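Local coordinates for amidohydrolase family protein (PDB 4I6K) that probably hydrolyses 2-pyrone-4,6-dicarboxylic acid, as an amidohydrolase-family enzyme, and is seen here with citric acid bound, at residues 51-62 and 249-260. Numbering follows the deposited sequence.
Sequences YEATVQSFISHL and WPHTQHESLITY
The indole of Trp249 reaches across to 51-62: Phe58 CA and His61 ND1 sit toward the rim of one face, while Pro250 CB, from the next residue along, lies over the centre of the opposite face. Tyr260 presents one ring face to His61 CB, which stands 3.8 Å from the ring centroid in a CH-pi contact only 8° off the normal. The imidazole and phenol planes are within 13° of parallel, but displaced so far that little of one ring lies over the other. Against the indole the imidazole is oblique, with His61 CE1 3.5 Å from Trp249 NE1. Phe58 packs mainly through its CB, 3.5 Å from Trp249 CZ3; its ring is offset from the indole, and its edge faces Tyr260 CE1. With CG anti to the backbone N (chi1 -176°), Trp249 extends its six-membered ring to the start of helix 55-64, where CH2 meets Ala53 CB at 3.8 Å and Ser57 OG approaches CZ2. Thr54 caps this helix by accepting from Ser57 N. Ahead of the helix, Tyr51 OH donates a very short bond (2.5 Å) to Glu255 OE1, its ring perpendicular to the carboxylate; the same oxygen accepts from Gln253 N, above the carboxylate plane. Tyr51 OH also touches Thr252 CG2, whereas Thr252 OG1 is hydrogen-bonded to Tyr47 OH and Arg216 NH1. Tyr260 OH is hydrogen-bonded to Asp29 OD1 of strand 28-32. The aromatic cluster of Phe58, His61, Trp249 and Tyr260 thus joins the first helix to the loop after the last strand, closing the circle of an amidohydrolase-type (beta/alpha)8 barrel, with Thr252 beside the bound citric acid.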
# COMPACT_ATOMS: atom_id res chain seq x y z
N TYR A 51 -7.30 -16.32 -11.94
CA TYR A 51 -7.00 -15.70 -13.22
C TYR A 51 -5.56 -15.24 -13.21
O TYR A 51 -4.90 -15.31 -12.19
CB TYR A 51 -7.95 -14.53 -13.50
CG TYR A 51 -8.02 -13.49 -12.40
CD1 TYR A 51 -7.18 -12.38 -12.40
CD2 TYR A 51 -8.94 -13.61 -11.36
CE1 TYR A 51 -7.24 -11.43 -11.40
CE2 TYR A 51 -9.00 -12.67 -10.34
CZ TYR A 51 -8.15 -11.58 -10.37
OH TYR A 51 -8.20 -10.64 -9.37
N GLU A 52 -5.09 -14.80 -14.37
CA GLU A 52 -3.71 -14.33 -14.53
C GLU A 52 -3.65 -12.82 -14.33
O GLU A 52 -4.41 -12.09 -14.96
CB GLU A 52 -3.22 -14.68 -15.94
CG GLU A 52 -2.27 -15.86 -16.02
CD GLU A 52 -2.51 -16.90 -14.97
OE1 GLU A 52 -3.62 -17.49 -14.94
OE2 GLU A 52 -1.59 -17.14 -14.16
N ALA A 53 -2.76 -12.35 -13.45
CA ALA A 53 -2.51 -10.91 -13.32
C ALA A 53 -1.05 -10.60 -13.64
O ALA A 53 -0.22 -10.54 -12.74
CB ALA A 53 -2.89 -10.41 -11.91
N THR A 54 -0.74 -10.41 -14.93
CA THR A 54 0.64 -10.38 -15.42
C THR A 54 1.27 -8.99 -15.40
O THR A 54 0.56 -7.97 -15.49
CB THR A 54 0.74 -10.89 -16.87
OG1 THR A 54 -0.04 -10.03 -17.72
CG2 THR A 54 0.21 -12.30 -16.98
N VAL A 55 2.60 -8.95 -15.32
CA VAL A 55 3.31 -7.67 -15.40
C VAL A 55 2.93 -7.04 -16.71
O VAL A 55 2.70 -5.83 -16.80
CB VAL A 55 4.82 -7.85 -15.41
CG1 VAL A 55 5.48 -6.58 -14.88
CG2 VAL A 55 5.22 -9.03 -14.58
N GLN A 56 2.87 -7.89 -17.72
CA GLN A 56 2.49 -7.48 -19.06
C GLN A 56 1.19 -6.68 -19.00
O GLN A 56 1.14 -5.52 -19.42
CB GLN A 56 2.35 -8.73 -19.93
CG GLN A 56 1.74 -8.49 -21.30
CD GLN A 56 2.71 -7.84 -22.25
OE1 GLN A 56 2.33 -7.34 -23.31
NE2 GLN A 56 3.99 -7.84 -21.88
N SER A 57 0.14 -7.30 -18.49
CA SER A 57 -1.13 -6.61 -18.37
C SER A 57 -0.98 -5.31 -17.57
O SER A 57 -1.53 -4.27 -17.94
CB SER A 57 -2.17 -7.53 -17.72
OG SER A 57 -3.45 -6.93 -17.75
N PHE A 58 -0.22 -5.37 -16.48
CA PHE A 58 -0.06 -4.21 -15.61
C PHE A 58 0.70 -3.07 -16.29
O PHE A 58 0.25 -1.92 -16.26
CB PHE A 58 0.61 -4.60 -14.29
CG PHE A 58 0.87 -3.44 -13.39
CD1 PHE A 58 -0.15 -2.59 -13.02
CD2 PHE A 58 2.15 -3.18 -12.92
CE1 PHE A 58 0.10 -1.51 -12.20
CE2 PHE A 58 2.41 -2.10 -12.09
CZ PHE A 58 1.38 -1.27 -11.73
N ILE A 59 1.85 -3.37 -16.89
CA ILE A 59 2.59 -2.36 -17.63
C ILE A 59 1.74 -1.83 -18.77
O ILE A 59 1.87 -0.67 -19.17
CB ILE A 59 3.93 -2.89 -18.20
CG1 ILE A 59 5.10 -2.57 -17.26
CG2 ILE A 59 4.25 -2.20 -19.51
CD1 ILE A 59 4.96 -3.12 -15.88
N SER A 60 0.85 -2.67 -19.28
CA SER A 60 -0.03 -2.24 -20.36
C SER A 60 -1.01 -1.16 -19.91
O SER A 60 -1.32 -0.23 -20.66
CB SER A 60 -0.80 -3.42 -20.94
OG SER A 60 -1.57 -2.99 -22.04
N HIS A 61 -1.52 -1.28 -18.69
CA HIS A 61 -2.40 -0.25 -18.14
C HIS A 61 -1.65 1.05 -17.83
O HIS A 61 -2.20 2.14 -18.01
CB HIS A 61 -3.10 -0.75 -16.88
CG HIS A 61 -4.12 -1.82 -17.16
ND1 HIS A 61 -3.95 -3.13 -16.78
CD2 HIS A 61 -5.32 -1.76 -17.79
CE1 HIS A 61 -5.00 -3.83 -17.15
NE2 HIS A 61 -5.85 -3.02 -17.76
N LEU A 62 -0.42 0.93 -17.34
CA LEU A 62 0.42 2.10 -17.09
C LEU A 62 0.64 2.88 -18.38
O LEU A 62 0.48 4.10 -18.42
CB LEU A 62 1.77 1.69 -16.49
CG LEU A 62 1.77 0.98 -15.13
CD1 LEU A 62 3.20 0.88 -14.59
CD2 LEU A 62 0.88 1.71 -14.15
N TRP A 249 -4.94 -2.33 -8.71
CA TRP A 249 -5.10 -3.38 -9.71
C TRP A 249 -4.46 -4.71 -9.22
O TRP A 249 -3.40 -4.70 -8.58
CB TRP A 249 -4.47 -2.92 -11.04
CG TRP A 249 -4.66 -3.90 -12.14
CD1 TRP A 249 -5.72 -3.98 -13.00
CD2 TRP A 249 -3.74 -4.95 -12.52
NE1 TRP A 249 -5.52 -5.01 -13.89
CE2 TRP A 249 -4.32 -5.62 -13.62
CE3 TRP A 249 -2.50 -5.38 -12.04
CZ2 TRP A 249 -3.69 -6.70 -14.24
CZ3 TRP A 249 -1.88 -6.45 -12.66
CH2 TRP A 249 -2.48 -7.11 -13.74
N PRO A 250 -5.09 -5.86 -9.53
CA PRO A 250 -6.27 -6.04 -10.36
C PRO A 250 -7.55 -6.10 -9.55
O PRO A 250 -8.46 -6.84 -9.92
CB PRO A 250 -6.02 -7.42 -10.97
CG PRO A 250 -5.38 -8.18 -9.81
CD PRO A 250 -4.59 -7.15 -9.02
N HIS A 251 -7.61 -5.36 -8.45
CA HIS A 251 -8.87 -5.13 -7.72
C HIS A 251 -9.52 -6.41 -7.28
O HIS A 251 -10.68 -6.67 -7.61
CB HIS A 251 -9.86 -4.33 -8.59
CG HIS A 251 -9.19 -3.26 -9.40
ND1 HIS A 251 -9.11 -3.31 -10.78
CD2 HIS A 251 -8.53 -2.14 -9.02
CE1 HIS A 251 -8.44 -2.25 -11.21
NE2 HIS A 251 -8.07 -1.53 -10.17
N THR A 252 -8.76 -7.21 -6.52
CA THR A 252 -9.20 -8.55 -6.10
C THR A 252 -10.52 -8.56 -5.33
O THR A 252 -10.74 -7.70 -4.47
CB THR A 252 -8.14 -9.26 -5.22
OG1 THR A 252 -7.62 -8.35 -4.23
CG2 THR A 252 -7.00 -9.82 -6.09
N GLN A 253 -11.36 -9.55 -5.63
CA GLN A 253 -12.63 -9.70 -4.95
C GLN A 253 -13.55 -8.53 -5.28
O GLN A 253 -14.54 -8.31 -4.60
CB GLN A 253 -12.44 -9.80 -3.43
CG GLN A 253 -11.55 -10.95 -3.01
CD GLN A 253 -11.77 -11.38 -1.57
OE1 GLN A 253 -12.19 -12.51 -1.30
NE2 GLN A 253 -11.49 -10.48 -0.64
N HIS A 254 -13.21 -7.79 -6.33
CA HIS A 254 -14.00 -6.64 -6.77
C HIS A 254 -13.91 -6.53 -8.28
O HIS A 254 -14.19 -5.47 -8.86
CB HIS A 254 -13.46 -5.34 -6.16
CG HIS A 254 -13.78 -5.18 -4.70
ND1 HIS A 254 -13.02 -5.76 -3.71
CD2 HIS A 254 -14.75 -4.48 -4.08
CE1 HIS A 254 -13.52 -5.43 -2.53
NE2 HIS A 254 -14.58 -4.65 -2.73
N GLU A 255 -13.50 -7.64 -8.90
CA GLU A 255 -13.17 -7.65 -10.32
C GLU A 255 -14.38 -7.33 -11.20
O GLU A 255 -14.23 -6.73 -12.25
CB GLU A 255 -12.56 -8.99 -10.72
CG GLU A 255 -11.24 -9.31 -10.03
CD GLU A 255 -11.43 -10.07 -8.74
OE1 GLU A 255 -10.43 -10.65 -8.24
OE2 GLU A 255 -12.57 -10.09 -8.23
N SER A 256 -15.57 -7.74 -10.76
CA SER A 256 -16.77 -7.54 -11.56
C SER A 256 -17.14 -6.06 -11.61
O SER A 256 -17.82 -5.62 -12.53
CB SER A 256 -17.94 -8.34 -10.99
OG SER A 256 -17.49 -9.43 -10.21
N LEU A 257 -16.69 -5.31 -10.61
CA LEU A 257 -17.17 -3.94 -10.42
C LEU A 257 -16.12 -2.89 -10.73
O LEU A 257 -16.45 -1.72 -10.91
CB LEU A 257 -17.65 -3.73 -8.97
CG LEU A 257 -18.45 -4.86 -8.31
CD1 LEU A 257 -18.28 -4.82 -6.79
CD2 LEU A 257 -19.93 -4.81 -8.71
N ILE A 258 -14.86 -3.30 -10.80
CA ILE A 258 -13.77 -2.33 -10.89
C ILE A 258 -12.72 -2.60 -11.97
O ILE A 258 -12.05 -3.63 -11.96
CB ILE A 258 -13.03 -2.19 -9.53
CG1 ILE A 258 -14.04 -1.90 -8.41
CG2 ILE A 258 -11.99 -1.08 -9.63
CD1 ILE A 258 -14.61 -0.47 -8.44
N THR A 259 -12.58 -1.64 -12.88
CA THR A 259 -11.52 -1.67 -13.87
C THR A 259 -10.44 -0.66 -13.51
O THR A 259 -10.65 0.23 -12.65
CB THR A 259 -12.04 -1.27 -15.27
OG1 THR A 259 -12.53 0.08 -15.23
CG2 THR A 259 -13.15 -2.20 -15.73
N TYR A 260 -9.30 -0.76 -14.17
CA TYR A 260 -8.27 0.24 -14.04
C TYR A 260 -8.88 1.62 -14.30
O TYR A 260 -8.66 2.56 -13.53
CB TYR A 260 -7.12 -0.02 -14.99
CG TYR A 260 -5.84 0.57 -14.48
CD1 TYR A 260 -5.04 -0.15 -13.60
CD2 TYR A 260 -5.43 1.84 -14.86
CE1 TYR A 260 -3.87 0.39 -13.12
CE2 TYR A 260 -4.27 2.39 -14.38
CZ TYR A 260 -3.48 1.66 -13.51
OH TYR A 260 -2.31 2.20 -13.03